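Local coordinates for protein 6-phosphofructokinase subunit beta (Saccharomyces cerevisiae, PDB 3O8O) that catalyses the ATP-dependent phosphorylation of fructose 6-phosphate to fructose 1,6-bisphosphate, the first committing step of glycolysis, as the beta subunit of an allosteric enzyme, at residues Ala36-Glu41 against Lys55-Glu60; Thr294-Asp299 against Ala540-Met545; Gly435-Glu440 against Gly474-Tyr479. All coordinates share one frame; numbering follows the deposited sequence.

Contact 1: residues Ala36-Glu41 against Lys55-Glu60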
ATOM      1  N   ALA B  36     -17.633 -38.799 -23.232  1.00 54.40           N
ATOM      2  CA  ALA B  36     -16.236 -38.903 -23.594  1.00 51.71           C
ATOM      3  C   ALA B  36     -15.681 -40.287 -23.338  1.00 50.29           C
ATOM      4  O   ALA B  36     -15.898 -40.874 -22.271  1.00 49.84           O
ATOM      5  CB  ALA B  36     -15.429 -37.871 -22.823  1.00 50.98           C
ATOM      6  N   PHE B  37     -14.968 -40.811 -24.330  1.00 73.88           N
ATOM      7  CA  PHE B  37     -14.340 -42.115 -24.196  1.00 72.25           C
ATOM      8  C   PHE B  37     -12.859 -42.036 -24.546  1.00 72.40           C
ATOM      9  O   PHE B  37     -12.432 -41.301 -25.450  1.00 72.25           O
ATOM     10  CB  PHE B  37     -15.016 -43.171 -25.088  1.00 47.56           C
ATOM     11  CG  PHE B  37     -16.203 -43.838 -24.455  1.00 46.89           C
ATOM     12  CD1 PHE B  37     -17.459 -43.235 -24.497  1.00 46.44           C
ATOM     13  CD2 PHE B  37     -16.053 -45.034 -23.756  1.00 46.06           C
ATOM     14  CE1 PHE B  37     -18.542 -43.804 -23.849  1.00 45.44           C
ATOM     15  CE2 PHE B  37     -17.126 -45.614 -23.100  1.00 45.04           C
ATOM     16  CZ  PHE B  37     -18.377 -44.999 -23.142  1.00 45.33           C
ATOM     17  N   VAL B  38     -12.081 -42.810 -23.813  1.00 71.35           N
ATOM     18  CA  VAL B  38     -10.655 -42.876 -24.024  1.00 72.44           C
ATOM     19  C   VAL B  38     -10.329 -44.322 -24.414  1.00 73.98           C
ATOM     20  O   VAL B  38     -10.911 -45.263 -23.870  1.00 75.96           O
ATOM     21  CB  VAL B  38      -9.932 -42.456 -22.724  1.00 55.12           C
ATOM     22  CG1 VAL B  38      -8.565 -43.070 -22.652  1.00 54.62           C
ATOM     23  CG2 VAL B  38      -9.830 -40.948 -22.668  1.00 54.21           C
ATOM     24  N   VAL B  39      -9.430 -44.505 -25.371  1.00 58.16           N
ATOM     25  CA  VAL B  39      -9.057 -45.846 -25.799  1.00 58.36           C
ATOM     26  C   VAL B  39      -7.645 -46.091 -25.348  1.00 58.98           C
ATOM     27  O   VAL B  39      -6.718 -45.419 -25.804  1.00 58.54           O
ATOM     28  CB  VAL B  39      -9.108 -46.004 -27.337  1.00 74.23           C
ATOM     29  CG1 VAL B  39      -8.523 -47.333 -27.740  1.00 74.41           C
ATOM     30  CG2 VAL B  39     -10.532 -45.927 -27.823  1.00 73.72           C
ATOM     31  N   MET B  40      -7.474 -47.056 -24.457  1.00 77.20           N
ATOM     32  CA  MET B  40      -6.157 -47.382 -23.936  1.00 79.80           C
ATOM     33  C   MET B  40      -5.281 -48.139 -24.942  1.00 81.28           C
ATOM     34  O   MET B  40      -5.784 -48.815 -25.834  1.00 81.28           O
ATOM     35  CB  MET B  40      -6.306 -48.198 -22.653  1.00 66.46           C
ATOM     36  CG  MET B  40      -7.123 -47.489 -21.580  1.00 68.47           C
ATOM     37  SD  MET B  40      -6.413 -45.931 -21.013  1.00 69.20           S
ATOM     38  CE  MET B  40      -6.587 -46.129 -19.253  1.00 69.33           C
ATOM     39  N   GLU B  41      -3.967 -47.993 -24.794  1.00 68.29           N
ATOM     40  CA  GLU B  41      -2.979 -48.652 -25.638  1.00 68.54           C
ATOM     41  C   GLU B  41      -3.192 -48.634 -27.148  1.00 69.45           C
ATOM     42  O   GLU B  41      -2.977 -49.652 -27.808  1.00 69.45           O
ATOM     43  CB  GLU B  41      -2.804 -50.098 -25.188  1.00 80.93           C
ATOM     44  CG  GLU B  41      -2.335 -50.244 -23.755  1.00 81.28           C
ATOM     45  CD  GLU B  41      -1.060 -49.485 -23.467  1.00 81.28           C
ATOM     46  OE1 GLU B  41      -0.015 -49.792 -24.086  1.00 81.28           O
ATOM     47  OE2 GLU B  41      -1.114 -48.575 -22.612  1.00 81.28           O
ATOM     48  N   LYS B  55     -12.577 -47.010 -22.105  1.00 81.28           N
ATOM     49  CA  LYS B  55     -13.122 -46.448 -20.874  1.00 79.75           C
ATOM     50  C   LYS B  55     -13.755 -45.077 -21.011  1.00 78.55           C
ATOM     51  O   LYS B  55     -13.192 -44.200 -21.669  1.00 77.97           O
ATOM     52  CB  LYS B  55     -11.990 -46.376 -19.862  1.00 70.95           C
ATOM     53  CG  LYS B  55     -12.363 -46.007 -18.459  1.00 70.45           C
ATOM     54  CD  LYS B  55     -11.131 -46.185 -17.603  1.00 70.46           C
ATOM     55  CE  LYS B  55     -11.372 -45.919 -16.128  1.00 70.44           C
ATOM     56  NZ  LYS B  55     -10.084 -46.070 -15.386  1.00 69.50           N
ATOM     57  N   GLU B  56     -14.924 -44.898 -20.384  1.00 80.03           N
ATOM     58  CA  GLU B  56     -15.632 -43.614 -20.414  1.00 78.99           C
ATOM     59  C   GLU B  56     -15.004 -42.692 -19.379  1.00 78.71           C
ATOM     60  O   GLU B  56     -14.808 -43.060 -18.219  1.00 77.39           O
ATOM     61  CB  GLU B  56     -17.120 -43.785 -20.110  1.00 68.63           C
ATOM     62  CG  GLU B  56     -17.864 -42.474 -19.987  1.00 69.48           C
ATOM     63  CD  GLU B  56     -19.360 -42.654 -19.792  1.00 70.62           C
ATOM     64  OE1 GLU B  56     -19.780 -43.251 -18.779  1.00 70.90           O
ATOM     65  OE2 GLU B  56     -20.126 -42.193 -20.661  1.00 71.60           O
ATOM     66  N   PHE B  57     -14.682 -41.485 -19.818  1.00 81.26           N
ATOM     67  CA  PHE B  57     -14.042 -40.500 -18.965  1.00 80.05           C
ATOM     68  C   PHE B  57     -14.981 -39.395 -18.566  1.00 79.84           C
ATOM     69  O   PHE B  57     -15.945 -39.074 -19.274  1.00 79.78           O
ATOM     70  CB  PHE B  57     -12.858 -39.882 -19.694  1.00 50.80           C
ATOM     71  CG  PHE B  57     -11.523 -40.442 -19.290  1.00 50.19           C
ATOM     72  CD1 PHE B  57     -11.388 -41.767 -18.913  1.00 49.45           C
ATOM     73  CD2 PHE B  57     -10.372 -39.629 -19.340  1.00 49.74           C
ATOM     74  CE1 PHE B  57     -10.129 -42.271 -18.595  1.00 49.53           C
ATOM     75  CE2 PHE B  57      -9.109 -40.138 -19.022  1.00 48.39           C
ATOM     76  CZ  PHE B  57      -8.992 -41.452 -18.651  1.00 48.51           C
ATOM     77  N   HIS B  58     -14.668 -38.801 -17.425  1.00 61.59           N
ATOM     78  CA  HIS B  58     -15.446 -37.707 -16.891  1.00 62.88           C
ATOM     79  C   HIS B  58     -14.576 -36.480 -16.731  1.00 62.70           C
ATOM     80  O   HIS B  58     -13.372 -36.587 -16.535  1.00 63.90           O
ATOM     81  CB  HIS B  58     -16.053 -38.120 -15.562  1.00 70.15           C
ATOM     82  CG  HIS B  58     -17.011 -39.257 -15.688  1.00 71.35           C
ATOM     83  ND1 HIS B  58     -18.062 -39.243 -16.582  1.00 71.61           N
ATOM     84  CD2 HIS B  58     -17.049 -40.465 -15.079  1.00 71.37           C
ATOM     85  CE1 HIS B  58     -18.703 -40.397 -16.522  1.00 71.34           C
ATOM     86  NE2 HIS B  58     -18.108 -41.156 -15.618  1.00 71.85           N
ATOM     87  N   TRP B  59     -15.193 -35.313 -16.835  1.00 57.24           N
ATOM     88  CA  TRP B  59     -14.497 -34.042 -16.718  1.00 55.06           C
ATOM     89  C   TRP B  59     -13.258 -34.070 -15.823  1.00 54.80           C
ATOM     90  O   TRP B  59     -12.167 -33.700 -16.254  1.00 53.99           O
ATOM     91  CB  TRP B  59     -15.472 -33.000 -16.198  1.00 50.59           C
ATOM     92  CG  TRP B  59     -15.011 -31.609 -16.362  1.00 49.50           C
ATOM     93  CD1 TRP B  59     -14.221 -30.891 -15.513  1.00 49.33           C
ATOM     94  CD2 TRP B  59     -15.310 -30.757 -17.455  1.00 49.55           C
ATOM     95  NE1 TRP B  59     -14.010 -29.637 -16.016  1.00 49.19           N
ATOM     96  CE2 TRP B  59     -14.670 -29.526 -17.210  1.00 49.28           C
ATOM     97  CE3 TRP B  59     -16.056 -30.914 -18.623  1.00 49.89           C
ATOM     98  CZ2 TRP B  59     -14.755 -28.455 -18.094  1.00 48.87           C
ATOM     99  CZ3 TRP B  59     -16.141 -29.856 -19.504  1.00 49.56           C
ATOM    100  CH2 TRP B  59     -15.494 -28.638 -19.237  1.00 50.01           C
ATOM    101  N   GLU B  60     -13.421 -34.511 -14.583  1.00 38.65           N
ATOM    102  CA  GLU B  60     -12.293 -34.542 -13.656  1.00 39.89           C
ATOM    103  C   GLU B  60     -11.182 -35.543 -14.024  1.00 39.12           C
ATOM    104  O   GLU B  60     -10.070 -35.472 -13.500  1.00 37.99           O
ATOM    105  CB  GLU B  60     -12.806 -34.839 -12.237  1.00 81.28           C
ATOM    106  CG  GLU B  60     -13.881 -35.924 -12.220  1.00 81.28           C
ATOM    107  CD  GLU B  60     -13.810 -36.838 -11.006  1.00 81.28           C
ATOM    108  OE1 GLU B  60     -14.163 -36.395  -9.889  1.00 81.28           O
ATOM    109  OE2 GLU B  60     -13.399 -38.011 -11.183  1.00 81.28           O
TER
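Val38 lays its CG2 methyl over one face of the Phe57 ring, 3.7 Å from the ring centroid and 15° off the ring normal, a clear CH-pi contact. The methyl sits somewhat toward the rim, nearest CD2. It gets there because CG2 stands anti to the carbonyl carbon of Val38, on the side of the backbone N, while CG1 stands anti to that N. Across the backbone the partner of Val38 is not Phe57 but Lys55, so the ring reaches diagonally to its methyl from two residues further on. Val38 N gives Lys55 O a nearly straight bond of 2.8 Å. The return bond, Lys55 N to Val38 O at 3.0 Å, is more bent at its hydrogen (131°). Together they make an antiparallel hydrogen-bonded pair, and Phe57 N adds a further bond to Ala36 O. The side chain of Lys55 is extended through all four torsions, which suits an exposed position: it carries the ammonium out from the sheet.

Strand 54-57 is, within this chain, an edge strand of the N-terminal domain's mixed sheet, antiparallel to its neighbour 35-39. Strand 35-39 is bonded on its other side to the parallel strand 5-11, through Phe37 with Ile6 and Val8. Ala36, Val38, Lys55 and Phe57 share a face, and helix 18-32 packs there, with Val26 touching both Ala36 and Phe57; the small alanine lets the helix come close. Phe37 and Glu56, a non-hydrogen-bonded pair, occupy the other face. Glu56 CB rests over the Phe37 ring, 3.8 Å from its centroid. With CG anti to the backbone N (chi1 174°) and the chain extended beyond, Glu56 lends its methylenes to the ring and takes its carboxylate past it to a salt bridge between OE2 and Arg35 NE.

Contact 2: residues Thr294-Asp299 against Ala540-Met545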
ATOM      1  N   THR B 294       7.650 -32.413 -20.393  1.00 42.14           N
ATOM      2  CA  THR B 294       6.298 -31.894 -20.433  1.00 39.53           C
ATOM      3  C   THR B 294       6.142 -31.009 -21.662  1.00 38.87           C
ATOM      4  O   THR B 294       7.109 -30.421 -22.149  1.00 38.88           O
ATOM      5  CB  THR B 294       6.038 -31.069 -19.190  1.00 44.10           C
ATOM      6  OG1 THR B 294       6.207 -29.676 -19.504  1.00 43.05           O
ATOM      7  CG2 THR B 294       7.038 -31.436 -18.112  1.00 43.54           C
ATOM      8  N   ALA B 295       4.930 -30.887 -22.168  1.00 54.09           N
ATOM      9  CA  ALA B 295       4.771 -30.061 -23.339  1.00 54.88           C
ATOM     10  C   ALA B 295       5.120 -28.588 -23.081  1.00 54.99           C
ATOM     11  O   ALA B 295       4.761 -28.017 -22.048  1.00 55.85           O
ATOM     12  CB  ALA B 295       3.358 -30.181 -23.865  1.00 76.97           C
ATOM     13  N   VAL B 296       5.846 -27.996 -24.026  1.00 27.32           N
ATOM     14  CA  VAL B 296       6.223 -26.596 -23.993  1.00 26.31           C
ATOM     15  C   VAL B 296       4.912 -25.810 -24.161  1.00 25.20           C
ATOM     16  O   VAL B 296       3.964 -26.322 -24.746  1.00 23.52           O
ATOM     17  CB  VAL B 296       7.211 -26.306 -25.170  1.00 50.66           C
ATOM     18  CG1 VAL B 296       7.194 -24.806 -25.568  1.00 51.29           C
ATOM     19  CG2 VAL B 296       8.607 -26.759 -24.765  1.00 51.36           C
ATOM     20  N   ALA B 297       4.862 -24.575 -23.670  1.00 50.70           N
ATOM     21  CA  ALA B 297       3.637 -23.781 -23.755  1.00 50.53           C
ATOM     22  C   ALA B 297       3.028 -23.806 -25.143  1.00 51.11           C
ATOM     23  O   ALA B 297       1.816 -23.977 -25.284  1.00 50.37           O
ATOM     24  CB  ALA B 297       3.889 -22.313 -23.292  1.00 45.44           C
ATOM     25  N   TYR B 298       3.856 -23.640 -26.170  1.00 59.15           N
ATOM     26  CA  TYR B 298       3.320 -23.648 -27.518  1.00 60.79           C
ATOM     27  C   TYR B 298       2.588 -24.967 -27.778  1.00 61.42           C
ATOM     28  O   TYR B 298       1.451 -24.968 -28.249  1.00 62.25           O
ATOM     29  CB  TYR B 298       4.436 -23.451 -28.540  1.00 53.75           C
ATOM     30  CG  TYR B 298       3.937 -23.372 -29.966  1.00 54.91           C
ATOM     31  CD1 TYR B 298       3.394 -22.190 -30.462  1.00 54.63           C
ATOM     32  CD2 TYR B 298       3.961 -24.497 -30.807  1.00 55.19           C
ATOM     33  CE1 TYR B 298       2.878 -22.117 -31.764  1.00 55.20           C
ATOM     34  CE2 TYR B 298       3.439 -24.435 -32.122  1.00 55.09           C
ATOM     35  CZ  TYR B 298       2.894 -23.235 -32.590  1.00 55.39           C
ATOM     36  OH  TYR B 298       2.330 -23.130 -33.843  1.00 54.59           O
ATOM     37  N   ASP B 299       3.216 -26.092 -27.457  1.00 67.32           N
ATOM     38  CA  ASP B 299       2.558 -27.365 -27.698  1.00 67.17           C
ATOM     39  C   ASP B 299       1.285 -27.509 -26.898  1.00 67.27           C
ATOM     40  O   ASP B 299       0.257 -27.886 -27.448  1.00 67.51           O
ATOM     41  CB  ASP B 299       3.487 -28.549 -27.428  1.00 60.34           C
ATOM     42  CG  ASP B 299       4.402 -28.842 -28.604  1.00 59.87           C
ATOM     43  OD1 ASP B 299       3.974 -28.698 -29.770  1.00 60.77           O
ATOM     44  OD2 ASP B 299       5.557 -29.225 -28.360  1.00 59.58           O
ATOM     45  N   ALA B 540       8.636 -15.901 -21.825  1.00 42.81           N
ATOM     46  CA  ALA B 540       7.888 -15.494 -20.639  1.00 43.83           C
ATOM     47  C   ALA B 540       6.769 -16.497 -20.383  1.00 45.49           C
ATOM     48  O   ALA B 540       6.614 -17.014 -19.279  1.00 46.41           O
ATOM     49  CB  ALA B 540       7.293 -14.088 -20.850  1.00 23.35           C
ATOM     50  N   LEU B 541       5.997 -16.761 -21.431  1.00 51.98           N
ATOM     51  CA  LEU B 541       4.878 -17.681 -21.364  1.00 50.69           C
ATOM     52  C   LEU B 541       5.279 -18.998 -20.708  1.00 49.34           C
ATOM     53  O   LEU B 541       4.545 -19.571 -19.910  1.00 50.20           O
ATOM     54  CB  LEU B 541       4.336 -17.944 -22.775  1.00 50.61           C
ATOM     55  CG  LEU B 541       3.037 -18.751 -22.752  1.00 50.53           C
ATOM     56  CD1 LEU B 541       2.006 -17.932 -22.006  1.00 49.89           C
ATOM     57  CD2 LEU B 541       2.533 -19.071 -24.127  1.00 49.67           C
ATOM     58  N   ASN B 542       6.457 -19.483 -21.043  1.00 33.81           N
ATOM     59  CA  ASN B 542       6.895 -20.738 -20.466  1.00 33.09           C
ATOM     60  C   ASN B 542       7.307 -20.547 -19.013  1.00 33.11           C
ATOM     61  O   ASN B 542       7.004 -21.371 -18.147  1.00 33.49           O
ATOM     62  CB  ASN B 542       8.054 -21.309 -21.288  1.00 56.14           C
ATOM     63  CG  ASN B 542       7.578 -22.147 -22.443  1.00 56.82           C
ATOM     64  OD1 ASN B 542       7.233 -23.325 -22.270  1.00 56.82           O
ATOM     65  ND2 ASN B 542       7.538 -21.546 -23.636  1.00 57.65           N
ATOM     66  N   ALA B 543       8.008 -19.453 -18.764  1.00 42.07           N
ATOM     67  CA  ALA B 543       8.483 -19.124 -17.437  1.00 40.56           C
ATOM     68  C   ALA B 543       7.325 -19.132 -16.466  1.00 40.63           C
ATOM     69  O   ALA B 543       7.400 -19.723 -15.378  1.00 39.24           O
ATOM     70  CB  ALA B 543       9.103 -17.754 -17.453  1.00 18.13           C
ATOM     71  N   LEU B 544       6.255 -18.451 -16.873  1.00 34.22           N
ATOM     72  CA  LEU B 544       5.058 -18.336 -16.064  1.00 32.68           C
ATOM     73  C   LEU B 544       4.367 -19.672 -15.969  1.00 33.21           C
ATOM     74  O   LEU B 544       3.995 -20.099 -14.890  1.00 33.91           O
ATOM     75  CB  LEU B 544       4.119 -17.297 -16.655  1.00 33.43           C
ATOM     76  CG  LEU B 544       2.805 -17.026 -15.917  1.00 33.83           C
ATOM     77  CD1 LEU B 544       3.089 -16.750 -14.465  1.00 34.71           C
ATOM     78  CD2 LEU B 544       2.100 -15.823 -16.506  1.00 33.89           C
ATOM     79  N   MET B 545       4.229 -20.352 -17.097  1.00 41.38           N
ATOM     80  CA  MET B 545       3.570 -21.645 -17.113  1.00 44.01           C
ATOM     81  C   MET B 545       4.209 -22.651 -16.165  1.00 44.27           C
ATOM     82  O   MET B 545       3.511 -23.334 -15.418  1.00 44.59           O
ATOM     83  CB  MET B 545       3.557 -22.218 -18.519  1.00 43.72           C
ATOM     84  CG  MET B 545       3.034 -23.621 -18.564  1.00 44.11           C
ATOM     85  SD  MET B 545       3.468 -24.461 -20.104  1.00 45.36           S
ATOM     86  CE  MET B 545       5.146 -24.859 -19.808  1.00 43.13           C
TER
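The N-terminus of helix 297-316, in the catalytic domain, meets the side of helix 537-558 from the regulatory domain, making this an interdomain helix contact within one chain. Val296 occupies the N-cap position but has no side-chain acceptor to offer. Asn542 supplies one from across the interface: its OD1 receives the first helical N-H, that of Ala297, at 3.0 Å and an almost straight 176°, with the donor tilted 32° from the amide carbonyl plane. The Asn542 amide is held from its other end too, since ND2 donates to Asp538 O one turn earlier in its own helix. Val296 crosses this amide at a slant, its CG1 3.6 Å from Asn542 OD1.

Ala297 is small enough to let the second helix approach. Its CB meets Leu541 CD2 at 3.6 Å, and Met545 SD comes to 3.7 Å from its CA. Met545 runs extended as far as SD, then bends at chi3 (77°), which brings CE toward Ala295 O.

Behind the regulatory helix, helix 574-583 receives Leu541 on Tyr578 and Met545 on Val583. On the catalytic side Val296 packs against helix 167-187, while Leu541 also touches Ile301 further along helix 297-316.

Contact 3: residues Gly435-Glu440 against Gly474-Tyr479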
ATOM      1  N   GLY B 435      22.655   6.111 -23.147  1.00 80.10           N
ATOM      2  CA  GLY B 435      24.042   5.707 -23.269  1.00 80.10           C
ATOM      3  C   GLY B 435      24.714   6.333 -24.471  1.00 80.10           C
ATOM      4  O   GLY B 435      25.935   6.437 -24.539  1.00 80.10           O
ATOM      5  N   LEU B 436      23.917   6.757 -25.438  1.00 69.55           N
ATOM      6  CA  LEU B 436      24.463   7.357 -26.636  1.00 69.79           C
ATOM      7  C   LEU B 436      24.823   8.786 -26.317  1.00 70.19           C
ATOM      8  O   LEU B 436      25.983   9.171 -26.373  1.00 70.96           O
ATOM      9  CB  LEU B 436      23.434   7.324 -27.765  1.00 73.58           C
ATOM     10  CG  LEU B 436      23.966   7.902 -29.064  1.00 73.83           C
ATOM     11  CD1 LEU B 436      25.116   7.029 -29.537  1.00 74.11           C
ATOM     12  CD2 LEU B 436      22.867   7.965 -30.109  1.00 73.93           C
ATOM     13  N   ALA B 437      23.810   9.559 -25.957  1.00 80.32           N
ATOM     14  CA  ALA B 437      23.974  10.963 -25.645  1.00 80.23           C
ATOM     15  C   ALA B 437      24.984  11.225 -24.560  1.00 80.71           C
ATOM     16  O   ALA B 437      25.886  12.042 -24.733  1.00 81.28           O
ATOM     17  CB  ALA B 437      22.646  11.558 -25.250  1.00 77.06           C
ATOM     18  N   ARG B 438      24.840  10.530 -23.441  1.00 67.05           N
ATOM     19  CA  ARG B 438      25.738  10.735 -22.310  1.00 67.69           C
ATOM     20  C   ARG B 438      27.122  10.074 -22.345  1.00 67.82           C
ATOM     21  O   ARG B 438      27.997  10.463 -21.566  1.00 67.66           O
ATOM     22  CB  ARG B 438      25.033  10.357 -21.006  1.00 32.61           C
ATOM     23  N   HIS B 439      27.334   9.093 -23.223  1.00 60.27           N
ATOM     24  CA  HIS B 439      28.645   8.448 -23.300  1.00 60.70           C
ATOM     25  C   HIS B 439      29.073   8.038 -24.695  1.00 60.70           C
ATOM     26  O   HIS B 439      29.979   7.209 -24.822  1.00 60.58           O
ATOM     27  CB  HIS B 439      28.703   7.196 -22.432  1.00 81.23           C
ATOM     28  CG  HIS B 439      28.382   7.439 -20.997  1.00 81.23           C
ATOM     29  ND1 HIS B 439      28.897   8.503 -20.288  1.00 81.23           N
ATOM     30  CD2 HIS B 439      27.615   6.742 -20.126  1.00 81.23           C
ATOM     31  CE1 HIS B 439      28.458   8.450 -19.042  1.00 81.23           C
ATOM     32  NE2 HIS B 439      27.678   7.390 -18.917  1.00 81.23           N
ATOM     33  N   GLU B 440      28.440   8.593 -25.731  1.00 65.37           N
ATOM     34  CA  GLU B 440      28.791   8.225 -27.098  1.00 65.37           C
ATOM     35  C   GLU B 440      29.113   6.712 -27.054  1.00 65.37           C
ATOM     36  O   GLU B 440      30.254   6.276 -27.214  1.00 64.90           O
ATOM     37  CB  GLU B 440      30.010   9.047 -27.561  1.00 81.28           C
ATOM     38  CG  GLU B 440      30.529   8.666 -28.946  1.00 81.28           C
ATOM     39  CD  GLU B 440      31.755   9.443 -29.364  1.00 81.28           C
ATOM     40  OE1 GLU B 440      32.720   9.514 -28.569  1.00 81.28           O
ATOM     41  OE2 GLU B 440      31.751   9.968 -30.495  1.00 81.28           O
ATOM     42  N   GLY B 474      19.300  16.259 -30.113  1.00 69.05           N
ATOM     43  CA  GLY B 474      20.496  16.794 -30.731  1.00 68.51           C
ATOM     44  C   GLY B 474      21.670  15.837 -30.665  1.00 68.34           C
ATOM     45  O   GLY B 474      22.092  15.285 -31.680  1.00 67.64           O
ATOM     46  N   MET B 475      22.201  15.645 -29.469  1.00 69.00           N
ATOM     47  CA  MET B 475      23.330  14.756 -29.281  1.00 69.00           C
ATOM     48  C   MET B 475      23.135  13.454 -30.040  1.00 69.00           C
ATOM     49  O   MET B 475      24.099  12.851 -30.535  1.00 69.00           O
ATOM     50  CB  MET B 475      23.519  14.440 -27.795  1.00 81.28           C
ATOM     51  CG  MET B 475      24.269  15.495 -27.015  1.00 81.28           C
ATOM     52  SD  MET B 475      25.948  15.708 -27.647  1.00 81.28           S
ATOM     53  CE  MET B 475      26.844  14.331 -26.858  1.00 81.28           C
ATOM     54  N   ILE B 476      21.888  13.007 -30.120  1.00 79.07           N
ATOM     55  CA  ILE B 476      21.602  11.766 -30.815  1.00 79.07           C
ATOM     56  C   ILE B 476      21.924  11.955 -32.287  1.00 79.07           C
ATOM     57  O   ILE B 476      22.826  11.302 -32.825  1.00 79.07           O
ATOM     58  CB  ILE B 476      20.110  11.371 -30.706  1.00 81.28           C
ATOM     59  CG1 ILE B 476      19.647  11.415 -29.241  1.00 81.28           C
ATOM     60  CG2 ILE B 476      19.909   9.974 -31.308  1.00 81.28           C
ATOM     61  CD1 ILE B 476      20.377  10.418 -28.332  1.00 69.57           C
ATOM     62  N   ALA B 477      21.171  12.860 -32.917  1.00 81.28           N
ATOM     63  CA  ALA B 477      21.319  13.180 -34.331  1.00 80.97           C
ATOM     64  C   ALA B 477      22.783  13.405 -34.655  1.00 80.46           C
ATOM     65  O   ALA B 477      23.286  12.883 -35.660  1.00 79.68           O
ATOM     66  CB  ALA B 477      20.503  14.424 -34.671  1.00 71.54           C
ATOM     67  N   TYR B 478      23.458  14.172 -33.795  1.00 79.06           N
ATOM     68  CA  TYR B 478      24.872  14.469 -33.970  1.00 79.46           C
ATOM     69  C   TYR B 478      25.669  13.191 -34.180  1.00 80.21           C
ATOM     70  O   TYR B 478      26.174  12.943 -35.273  1.00 81.25           O
ATOM     71  CB  TYR B 478      25.422  15.206 -32.759  1.00 81.28           C
ATOM     72  CG  TYR B 478      26.923  15.384 -32.815  1.00 81.28           C
ATOM     73  CD1 TYR B 478      27.508  16.247 -33.745  1.00 81.28           C
ATOM     74  CD2 TYR B 478      27.764  14.671 -31.950  1.00 81.28           C
ATOM     75  CE1 TYR B 478      28.894  16.398 -33.817  1.00 81.28           C
ATOM     76  CE2 TYR B 478      29.148  14.812 -32.011  1.00 81.28           C
ATOM     77  CZ  TYR B 478      29.713  15.680 -32.946  1.00 81.28           C
ATOM     78  OH  TYR B 478      31.088  15.831 -33.009  1.00 81.28           O
ATOM     79  N   TYR B 479      25.788  12.384 -33.133  1.00 61.39           N
ATOM     80  CA  TYR B 479      26.525  11.136 -33.233  1.00 61.36           C
ATOM     81  C   TYR B 479      26.076  10.322 -34.431  1.00 61.69           C
ATOM     82  O   TYR B 479      26.879   9.662 -35.093  1.00 60.89           O
ATOM     83  CB  TYR B 479      26.333  10.319 -31.972  1.00 81.28           C
ATOM     84  CG  TYR B 479      27.144  10.821 -30.811  1.00 81.28           C
ATOM     85  CD1 TYR B 479      28.534  10.881 -30.889  1.00 81.28           C
ATOM     86  CD2 TYR B 479      26.535  11.186 -29.615  1.00 81.28           C
ATOM     87  CE1 TYR B 479      29.300  11.284 -29.801  1.00 81.28           C
ATOM     88  CE2 TYR B 479      27.294  11.586 -28.521  1.00 81.28           C
ATOM     89  CZ  TYR B 479      28.678  11.628 -28.620  1.00 81.28           C
ATOM     90  OH  TYR B 479      29.446  11.973 -27.527  1.00 81.28           O
TER
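Glu440 OE2 is gripped by two residues of the helix that also carries Tyr479: Lys482 NZ forms a salt bridge with it and Tyr483 OH a weak hydrogen bond. Glu440 sends its carboxylate there along an extended chain, CG anti to the backbone N (chi1 176°). The side chains of Glu440 and Tyr479 cross at about a right angle, though how closely the glutamate approaches the ring is doubtful in this model. Glu440 CA lies over one face of the ring, toward the rim; this residue is the first to leave helical geometry, with positive phi. Tyr479 packs against the backbone of Leu436 and Ala437, presenting CE2 3.5 Å from Leu436 O, while Ala437 O sits at the ring edge.

Segments 435-439 and 474-479 cross almost perpendicularly, their axes 8.7 Å apart. They belong to helices 432-439 and 473-483 of the C-terminal regulatory domain; the first leads into edge strand 442-444 of that domain's sheet, and the second precedes its strand 487-492. Ala437 suits the crossing because its single methyl allows close approach: CB touches Met475 CB at 3.9 Å and Ile476 CD1 at 4.0 Å. Leu436 sets CD2 against Ile476 CG2, 3.8 Å away, on the more buried side, where Phe513 also covers Ile476. Met475 bends at both chi2 and chi3, curling CE toward Ala437 O.

Overall arrangement
Contacts 1 and 3 lie on opposite sides of the chain's centre, with their own centres about 65 Å apart. Between them is contact 2: the centres of contacts 1 and 2 are about 26 Å apart, and those of contacts 2 and 3 about 40 Å. None touches another. Contact 1 closes within the catalytic domain before contact 2 opens, whereas contact 3, wholly inside the regulatory domain, is nested in the long loop that contact 2 closes. The sheets near the outer contacts run alike: 54-57, 35-39, 5-11 in one domain and 442-444, 425-429, 395-401 in the other, consistent with a duplicated phosphofructokinase fold. Contact 2 joins these two related domains, one catalytic and one regulatory.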